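Local coordinates for PfhB2 (Pasteurella multocida, PDB 6U8T), which probably acts as a cysteine protease through its YopT-like domain, which belongs to a virulence-antigen family of the CA peptidase clan, at residues C[11-16]-C[179-184]; C[39-44]-C[76-81]; C[165-170]-C[185-190]. The protein carries 1 engineered substitution. All blocks are in the same frame, centred on the assembly; numbering follows the deposited sequence.

Contact 1 of 3, residues C[11-16]-C[179-184]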
loop_
_atom_site.group_PDB
_atom_site.type_symbol
_atom_site.label_atom_id
_atom_site.label_comp_id
_atom_site.label_asym_id
_atom_site.label_seq_id
_atom_site.Cartn_x
_atom_site.Cartn_y
_atom_site.Cartn_z
ATOM N N GLU C 11 7.611 23.630 18.564
ATOM C CA GLU C 11 6.328 23.815 19.281
ATOM C C GLU C 11 5.176 23.195 18.463
ATOM O O GLU C 11 5.137 23.378 17.224
ATOM C CB GLU C 11 6.113 25.303 19.515
ATOM C CG GLU C 11 4.995 25.609 20.488
ATOM C CD GLU C 11 4.405 27.006 20.351
ATOM O OE1 GLU C 11 3.585 27.214 19.403
ATOM O OE2 GLU C 11 4.756 27.883 21.195
ATOM N N VAL C 12 4.277 22.475 19.133
ATOM C CA VAL C 12 2.958 22.085 18.562
ATOM C C VAL C 12 2.041 23.309 18.665
ATOM O O VAL C 12 1.869 23.810 19.773
ATOM C CB VAL C 12 2.374 20.851 19.273
ATOM C CG1 VAL C 12 1.012 20.474 18.723
ATOM C CG2 VAL C 12 3.313 19.661 19.183
ATOM N N SER C 13 1.542 23.819 17.535
ATOM C CA SER C 13 0.616 24.980 17.450
ATOM C C SER C 13 -0.829 24.483 17.448
ATOM O O SER C 13 -1.713 25.268 17.776
ATOM C CB SER C 13 0.850 25.820 16.227
ATOM O OG SER C 13 2.215 25.877 15.867
ATOM N N PHE C 14 -1.064 23.263 16.973
ATOM C CA PHE C 14 -2.414 22.660 16.844
ATOM C C PHE C 14 -2.270 21.145 16.849
ATOM O O PHE C 14 -1.349 20.609 16.230
ATOM C CB PHE C 14 -3.135 23.131 15.580
ATOM C CG PHE C 14 -4.525 22.567 15.426
ATOM C CD1 PHE C 14 -5.574 23.071 16.178
ATOM C CD2 PHE C 14 -4.787 21.519 14.549
ATOM C CE1 PHE C 14 -6.859 22.565 16.044
ATOM C CE2 PHE C 14 -6.071 21.011 14.423
ATOM C CZ PHE C 14 -7.106 21.544 15.157
ATOM N N LYS C 15 -3.157 20.481 17.575
ATOM C CA LYS C 15 -3.188 19.009 17.688
ATOM C C LYS C 15 -4.623 18.553 17.424
ATOM O O LYS C 15 -5.538 19.072 18.079
ATOM C CB LYS C 15 -2.666 18.612 19.061
ATOM C CG LYS C 15 -1.421 17.748 19.041
ATOM C CD LYS C 15 -0.915 17.427 20.425
ATOM C CE LYS C 15 -2.002 16.927 21.356
ATOM N NZ LYS C 15 -1.535 15.812 22.216
ATOM N N TYR C 16 -4.837 17.695 16.429
ATOM C CA TYR C 16 -6.190 17.168 16.124
ATOM C C TYR C 16 -6.612 16.255 17.277
ATOM O O TYR C 16 -5.853 15.340 17.650
ATOM C CB TYR C 16 -6.247 16.385 14.810
ATOM C CG TYR C 16 -6.377 17.204 13.548
ATOM C CD1 TYR C 16 -5.256 17.689 12.909
ATOM C CD2 TYR C 16 -7.599 17.384 12.921
ATOM C CE1 TYR C 16 -5.346 18.395 11.724
ATOM C CE2 TYR C 16 -7.707 18.069 11.726
ATOM C CZ TYR C 16 -6.573 18.586 11.119
ATOM O OH TYR C 16 -6.641 19.266 9.933
ATOM N N PHE C 179 -2.246 14.936 11.984
ATOM C CA PHE C 179 -1.672 15.194 13.336
ATOM C C PHE C 179 -1.916 16.638 13.784
ATOM O O PHE C 179 -2.472 16.830 14.876
ATOM C CB PHE C 179 -0.183 14.847 13.364
ATOM C CG PHE C 179 0.108 13.399 13.092
ATOM C CD1 PHE C 179 -0.104 12.433 14.053
ATOM C CD2 PHE C 179 0.627 13.009 11.879
ATOM C CE1 PHE C 179 0.190 11.103 13.809
ATOM C CE2 PHE C 179 0.910 11.674 11.614
ATOM C CZ PHE C 179 0.680 10.720 12.580
ATOM N N GLY C 180 -1.488 17.623 12.996
ATOM C CA GLY C 180 -1.716 19.048 13.298
ATOM C C GLY C 180 -0.602 19.938 12.763
ATOM O O GLY C 180 -0.016 19.606 11.734
ATOM N N GLU C 181 -0.325 21.040 13.459
ATOM C CA GLU C 181 0.623 22.088 13.042
ATOM C C GLU C 181 1.763 22.162 14.045
ATOM O O GLU C 181 1.536 22.167 15.254
ATOM C CB GLU C 181 -0.137 23.396 12.895
ATOM C CG GLU C 181 0.697 24.495 12.271
ATOM C CD GLU C 181 -0.005 25.834 12.263
ATOM O OE1 GLU C 181 -1.025 25.945 11.580
ATOM O OE2 GLU C 181 0.454 26.732 12.980
HETATM N N MSE C 182 2.986 22.188 13.510
HETATM C CA MSE C 182 4.199 22.315 14.296
HETATM C C MSE C 182 5.063 23.447 13.730
HETATM O O MSE C 182 5.068 23.703 12.522
HETATM C CB MSE C 182 4.935 20.976 14.248
HETATM C CG MSE C 182 4.149 19.808 14.771
HETATM SE SE MSE C 182 3.174 18.807 13.408
HETATM C CE MSE C 182 4.113 17.183 13.009
ATOM N N THR C 183 5.774 24.135 14.626
ATOM C CA THR C 183 6.612 25.261 14.246
ATOM C C THR C 183 8.024 25.014 14.771
ATOM O O THR C 183 8.154 24.586 15.935
ATOM C CB THR C 183 6.052 26.591 14.759
ATOM O OG1 THR C 183 4.675 26.661 14.380
ATOM C CG2 THR C 183 6.798 27.779 14.199
ATOM N N PHE C 184 9.038 25.231 13.929
ATOM C CA PHE C 184 10.473 25.111 14.290
ATOM C C PHE C 184 11.149 26.452 14.039
ATOM O O PHE C 184 10.905 27.084 13.019
ATOM C CB PHE C 184 11.127 23.965 13.521
ATOM C CG PHE C 184 10.541 22.617 13.844
ATOM C CD1 PHE C 184 9.422 22.164 13.166
ATOM C CD2 PHE C 184 11.073 21.828 14.860
ATOM C CE1 PHE C 184 8.857 20.943 13.483
ATOM C CE2 PHE C 184 10.512 20.596 15.161
ATOM C CZ PHE C 184 9.403 20.162 14.474
HETATM O O HOH W 1 -3.014 14.442 16.515
#

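Contact 2 of 3, residues C[39-44]-C[76-81]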
loop_
_atom_site.group_PDB
_atom_site.type_symbol
_atom_site.label_atom_id
_atom_site.label_comp_id
_atom_site.label_asym_id
_atom_site.label_seq_id
_atom_site.Cartn_x
_atom_site.Cartn_y
_atom_site.Cartn_z
ATOM N N GLU C 39 0.426 -15.423 4.150
ATOM C CA GLU C 39 1.640 -16.228 3.880
ATOM C C GLU C 39 1.503 -17.581 4.575
ATOM O O GLU C 39 1.592 -18.614 3.886
ATOM C CB GLU C 39 2.901 -15.499 4.341
ATOM C CG GLU C 39 4.174 -16.302 4.146
ATOM C CD GLU C 39 4.724 -16.320 2.723
ATOM O OE1 GLU C 39 4.056 -15.744 1.831
ATOM O OE2 GLU C 39 5.836 -16.930 2.502
ATOM N N SER C 40 1.246 -17.589 5.884
ATOM C CA SER C 40 1.169 -18.828 6.683
ATOM C C SER C 40 0.022 -19.694 6.139
ATOM O O SER C 40 0.228 -20.930 6.014
ATOM C CB SER C 40 1.003 -18.525 8.153
ATOM O OG SER C 40 0.846 -19.721 8.903
ATOM N N THR C 41 -1.134 -19.103 5.797
ATOM C CA THR C 41 -2.312 -19.861 5.329
ATOM C C THR C 41 -2.014 -20.500 3.966
ATOM O O THR C 41 -2.322 -21.669 3.812
ATOM C CB THR C 41 -3.577 -19.013 5.185
ATOM O OG1 THR C 41 -3.855 -18.355 6.419
ATOM C CG2 THR C 41 -4.758 -19.883 4.761
ATOM N N CYS C 42 -1.418 -19.745 3.040
ATOM C CA CYS C 42 -1.036 -20.246 1.709
ATOM C C CYS C 42 -0.021 -21.391 1.862
ATOM O O CYS C 42 -0.179 -22.417 1.158
ATOM C CB CYS C 42 -0.515 -19.128 0.814
ATOM S SG CYS C 42 -1.844 -18.058 0.220
ATOM N N ALA C 43 0.957 -21.262 2.761
ATOM C CA ALA C 43 1.915 -22.349 3.036
ATOM C C ALA C 43 1.136 -23.592 3.449
ATOM O O ALA C 43 1.415 -24.680 2.927
ATOM C CB ALA C 43 2.911 -21.951 4.104
ATOM N N HIS C 44 0.193 -23.449 4.383
ATOM C CA HIS C 44 -0.587 -24.628 4.898
ATOM C C HIS C 44 -1.419 -25.221 3.770
ATOM O O HIS C 44 -1.420 -26.441 3.652
ATOM C CB HIS C 44 -1.439 -24.247 6.099
ATOM C CG HIS C 44 -0.677 -24.182 7.373
ATOM N ND1 HIS C 44 0.182 -23.123 7.694
ATOM C CD2 HIS C 44 -0.705 -25.012 8.443
ATOM C CE1 HIS C 44 0.667 -23.332 8.905
ATOM N NE2 HIS C 44 0.145 -24.506 9.370
ATOM N N ASP C 76 -4.575 -22.934 14.610
ATOM C CA ASP C 76 -3.515 -22.948 15.645
ATOM C C ASP C 76 -2.164 -23.042 14.936
ATOM O O ASP C 76 -1.264 -22.276 15.280
ATOM C CB ASP C 76 -3.710 -24.096 16.652
ATOM C CG ASP C 76 -4.981 -23.992 17.483
ATOM O OD1 ASP C 76 -5.505 -22.851 17.653
ATOM O OD2 ASP C 76 -5.467 -25.083 17.926
ATOM N N SER C 77 -2.035 -23.955 13.991
ATOM C CA SER C 77 -0.781 -24.200 13.221
ATOM C C SER C 77 -0.441 -22.980 12.346
ATOM O O SER C 77 0.727 -22.636 12.238
ATOM C CB SER C 77 -0.911 -25.446 12.423
ATOM O OG SER C 77 0.315 -25.734 11.785
ATOM N N ILE C 78 -1.447 -22.343 11.750
ATOM C CA ILE C 78 -1.275 -21.129 10.923
ATOM C C ILE C 78 -0.757 -19.981 11.815
ATOM O O ILE C 78 0.168 -19.268 11.390
ATOM C CB ILE C 78 -2.592 -20.787 10.199
ATOM C CG1 ILE C 78 -2.804 -21.753 9.021
ATOM C CG2 ILE C 78 -2.592 -19.313 9.754
ATOM C CD1 ILE C 78 -4.156 -21.642 8.345
ATOM N N LYS C 79 -1.324 -19.825 13.011
ATOM C CA LYS C 79 -0.936 -18.778 13.988
ATOM C C LYS C 79 0.521 -18.997 14.430
ATOM O O LYS C 79 1.242 -17.989 14.508
ATOM C CB LYS C 79 -1.915 -18.768 15.161
ATOM C CG LYS C 79 -3.142 -17.901 14.902
ATOM C CD LYS C 79 -4.214 -17.988 15.948
ATOM C CE LYS C 79 -4.803 -16.633 16.279
ATOM N NZ LYS C 79 -5.675 -16.178 15.173
ATOM N N LYS C 80 0.926 -20.244 14.674
ATOM C CA LYS C 80 2.322 -20.611 15.040
ATOM C C LYS C 80 3.291 -20.118 13.951
ATOM O O LYS C 80 4.257 -19.405 14.292
ATOM C CB LYS C 80 2.504 -22.124 15.174
ATOM C CG LYS C 80 2.894 -22.706 16.521
ATOM C CD LYS C 80 2.729 -24.268 16.507
ATOM C CE LYS C 80 1.416 -24.807 17.100
ATOM N NZ LYS C 80 0.564 -25.625 16.177
ATOM N N LEU C 81 3.078 -20.532 12.693
ATOM C CA LEU C 81 3.961 -20.164 11.558
ATOM C C LEU C 81 3.946 -18.637 11.378
ATOM O O LEU C 81 4.984 -18.045 11.094
ATOM C CB LEU C 81 3.475 -20.866 10.291
ATOM C CG LEU C 81 4.316 -20.615 9.045
ATOM C CD1 LEU C 81 5.798 -20.860 9.357
ATOM C CD2 LEU C 81 3.860 -21.492 7.875
#

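Contact 3 of 3, residues C[165-170]-C[185-190]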
loop_
_atom_site.group_PDB
_atom_site.type_symbol
_atom_site.label_atom_id
_atom_site.label_comp_id
_atom_site.label_asym_id
_atom_site.label_seq_id
_atom_site.Cartn_x
_atom_site.Cartn_y
_atom_site.Cartn_z
ATOM N N ALA C 165 3.773 23.119 4.195
ATOM C CA ALA C 165 4.805 23.857 4.933
ATOM C C ALA C 165 4.739 25.331 4.542
ATOM O O ALA C 165 4.265 25.626 3.436
ATOM C CB ALA C 165 6.141 23.238 4.629
ATOM N N LEU C 166 5.157 26.197 5.454
ATOM C CA LEU C 166 5.474 27.623 5.212
ATOM C C LEU C 166 6.883 27.847 5.763
ATOM O O LEU C 166 7.144 27.514 6.941
ATOM C CB LEU C 166 4.431 28.487 5.923
ATOM C CG LEU C 166 4.666 29.986 5.893
ATOM C CD1 LEU C 166 4.405 30.548 4.505
ATOM C CD2 LEU C 166 3.818 30.689 6.947
ATOM N N VAL C 167 7.788 28.322 4.926
ATOM C CA VAL C 167 9.175 28.666 5.339
ATOM C C VAL C 167 9.300 30.188 5.226
ATOM O O VAL C 167 8.944 30.711 4.158
ATOM C CB VAL C 167 10.202 27.923 4.466
ATOM C CG1 VAL C 167 11.633 28.199 4.904
ATOM C CG2 VAL C 167 9.913 26.423 4.411
ATOM N N GLN C 168 9.702 30.862 6.304
ATOM C CA GLN C 168 10.025 32.315 6.326
ATOM C C GLN C 168 11.369 32.482 7.024
ATOM O O GLN C 168 11.414 32.349 8.241
ATOM C CB GLN C 168 8.972 33.142 7.067
ATOM C CG GLN C 168 7.627 33.195 6.358
ATOM C CD GLN C 168 6.457 33.379 7.307
ATOM O OE1 GLN C 168 6.424 32.831 8.415
ATOM N NE2 GLN C 168 5.484 34.175 6.886
ATOM N N GLY C 169 12.430 32.717 6.258
ATOM C CA GLY C 169 13.806 32.678 6.772
ATOM C C GLY C 169 14.070 31.353 7.436
ATOM O O GLY C 169 13.833 30.290 6.761
ATOM N N GLU C 170 14.445 31.386 8.716
ATOM C CA GLU C 170 14.803 30.172 9.512
ATOM C C GLU C 170 13.535 29.523 10.105
ATOM O O GLU C 170 13.608 28.365 10.555
ATOM C CB GLU C 170 15.900 30.535 10.537
ATOM C CG GLU C 170 17.333 30.381 9.994
ATOM C CD GLU C 170 17.642 29.068 9.240
ATOM O OE1 GLU C 170 17.612 27.982 9.892
ATOM O OE2 GLU C 170 17.878 29.120 7.978
ATOM N N PRO C 185 11.984 26.938 14.985
ATOM C CA PRO C 185 12.638 28.232 14.821
ATOM C C PRO C 185 13.894 28.219 13.932
ATOM O O PRO C 185 14.428 29.304 13.707
ATOM C CB PRO C 185 12.988 28.583 16.276
ATOM C CG PRO C 185 13.289 27.236 16.907
ATOM C CD PRO C 185 12.308 26.283 16.271
ATOM N N SER C 186 14.351 27.046 13.481
ATOM C CA SER C 186 15.504 26.870 12.550
ATOM C C SER C 186 15.240 25.707 11.573
ATOM O O SER C 186 14.477 24.784 11.933
ATOM C CB SER C 186 16.779 26.639 13.311
ATOM O OG SER C 186 16.824 25.314 13.831
ATOM N N HIS C 187 15.849 25.748 10.384
ATOM C CA HIS C 187 15.822 24.642 9.383
ATOM C C HIS C 187 16.423 23.385 10.004
ATOM O O HIS C 187 15.832 22.324 9.820
ATOM C CB HIS C 187 16.578 25.004 8.094
ATOM C CG HIS C 187 15.842 25.968 7.200
ATOM N ND1 HIS C 187 16.072 26.055 5.810
ATOM C CD2 HIS C 187 14.866 26.860 7.480
ATOM C CE1 HIS C 187 15.318 27.052 5.350
ATOM N NE2 HIS C 187 14.561 27.519 6.293
ATOM N N GLN C 188 17.549 23.510 10.702
ATOM C CA GLN C 188 18.284 22.365 11.314
ATOM C C GLN C 188 17.306 21.589 12.213
ATOM O O GLN C 188 17.231 20.348 12.098
ATOM C CB GLN C 188 19.497 22.868 12.106
ATOM C CG GLN C 188 20.753 22.016 11.985
ATOM C CD GLN C 188 20.459 20.589 12.339
ATOM O OE1 GLN C 188 20.111 19.786 11.480
ATOM N NE2 GLN C 188 20.434 20.312 13.631
ATOM N N LYS C 189 16.584 22.302 13.080
ATOM C CA LYS C 189 15.690 21.678 14.083
ATOM C C LYS C 189 14.569 20.916 13.363
ATOM O O LYS C 189 14.282 19.773 13.772
ATOM C CB LYS C 189 15.191 22.738 15.062
ATOM C CG LYS C 189 16.247 23.159 16.071
ATOM C CD LYS C 189 15.778 24.234 17.015
ATOM C CE LYS C 189 16.865 24.692 17.955
ATOM N NZ LYS C 189 16.694 26.119 18.310
ATOM N N PHE C 190 13.993 21.505 12.313
ATOM C CA PHE C 190 12.970 20.855 11.454
ATOM C C PHE C 190 13.547 19.607 10.764
ATOM O O PHE C 190 12.898 18.557 10.790
ATOM C CB PHE C 190 12.403 21.823 10.413
ATOM C CG PHE C 190 11.518 21.144 9.401
ATOM C CD1 PHE C 190 10.230 20.752 9.740
ATOM C CD2 PHE C 190 11.991 20.842 8.135
ATOM C CE1 PHE C 190 9.417 20.105 8.819
ATOM C CE2 PHE C 190 11.181 20.179 7.222
ATOM C CZ PHE C 190 9.895 19.826 7.558
HETATM O O HOH W 2 19.212 25.884 10.820
#

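Contact 1 of 3, residues C[11-16]-C[179-184]
E11 and T183 are joined by two backbone hydrogen bonds, E11 N to T183 O and T183 N to E11 O, each 2.8 Å long and nearly straight. Further along, E181 O takes S13 N at 2.8 Å, the donor standing 35° out of the carbonyl plane, and F14 N adds a weak second bond to the same oxygen. E181 N returns a bond to F14 O, and Y16 N meets F179 O at 3.0 Å with an angle of 176° at the hydrogen. A water donates to both F179 O and Y16 O, bridging this end of the ladder. Because S13 and F14 both face E181, the register slips by one residue: a classic beta bulge in antiparallel pairing, here on strand 11-15, one of the two edge strands of a four-stranded sheet within this chain. The bulge turns S13 toward its partner strand. With S13 OG set beside its own backbone N (chi1 -35°), it accepts from T183 OG1 at 3.0 Å, while S13 CB lies 3.4 Å from E181 OE2. The extended E181 side chain is buried, and its OE1 is gripped by Y62 and W45 of the second subunit. Packing completes the pairing. G180 has no side chain to interpose, and its CA comes within 3.3 Å of F14 O in a CA-H...O contact. The Y16 ring presents its edge to F179 O, with CD1 3.5 Å away, while F14 CE2 stands over the Y16 ring face. The F14 ring in turn stacks on Y62 of the second subunit. On the other face, V12 and the bent selenomethionine M182 meet loosely and both touch V5.

Contact 2 of 3, residues C[39-44]-C[76-81]
This is a buried helix-helix contact in which H44 and S40 on helix 20-51 meet S77, I78 and L81 on helix 72-87. The two short segments approach to 8.6 Å between axes, their N-to-C directions 125° apart, and their backbones come nearest at S40 and I78. S40 bridges the gap directly: with OG anti to its backbone N (chi1 176°), the hydroxyl donates to I78 O at 2.6 Å, in the carbonyl plane and on a lone pair, while L81 CB packs against S40 OG at 3.2 Å. H44 uses both ring nitrogens. ND1 donates to S40 O, one turn back in its own helix, at 2.8 Å; that carbonyl also receives H44 N, from the opposite face of its plane. NE2 makes a 2.7 Å hydrogen bond with S77 OG, which lies in the ring plane. Two in-plane partners thus fix the rotation of an imidazole that spans between neighbouring helices, an interhelical hydrogen bond within the helical part of this domain, whose family belongs to the CA (papain-like) peptidase clan. I78 CG1 sits over one ring face in a CH-pi contact, 3.6 Å from the centroid and 14° off the normal. Beyond it, I78 CG2 and CD1 reach T41, whose OG1 is bonded to V37 O in its own helix. L81 CD2 slides past the H44 ring and ends against A43 CB at 3.9 Å. W101 of helix 91-104 touches H44, A43 and L81, bringing a third helix to the contact.

Contact 3 of 3, residues C[165-170]-C[185-190]
V167 opens the contact by laying CG1 against the H187 imidazole, 3.3 Å from NE2 and nearer to it than to CE1. The valine side chain and the histidine cross at about a right angle. Next comes G169, at the turn, where positive phi suits glycine; its carbonyl oxygen accepts from H187 NE2 at 2.9 Å. That bond is bent, 132° at the hydrogen, in part because the oxygen lies out of the ring plane. E170 then does two things with one carboxylate. OE1 accepts H187 N at 2.9 Å along a nearly straight line, the donor coming from above the carboxylate plane, and it also receives a water that accepts from Q188 N. OE2 rides 3.8 Å above the H187 ring, over its centre, the two planes being 37° apart. A bend at chi2 (-47°) folds the glutamate back over the ring. An acidic group at the first turn of a helix is probably favoured by the helix dipole. S186 supplies the N-cap proper: its OG accepts K189 N at 3.1 Å. The turn between strands 160-168 and 171-176 is in this way tied to the start of helix 187-201, which follows strand 180-184. V172, on the intervening strand 171-176, touches both H187 and F190, and beyond strand 160-168 the sheet runs on into an antiparallel strand of the second subunit.

Overall arrangement
Contacts 1 and 3 share one end of the molecule, their centres about 14 Å apart, and work on the same four-stranded sheet: contact 1 adds an outermost strand by backbone pairing, whereas contact 3 fastens a turn to a helix start through a carboxylate and an imidazole. They meet where F184 packs on F190. Contact 2 lies on the opposite side of the chain's centre, its centre more than 40 Å from either, and is the buried one, with hydroxyls and a histidine satisfied between helices. Contact 1 is partly buried and contact 3 lies at the surface, with a water in each. All three touch the second subunit.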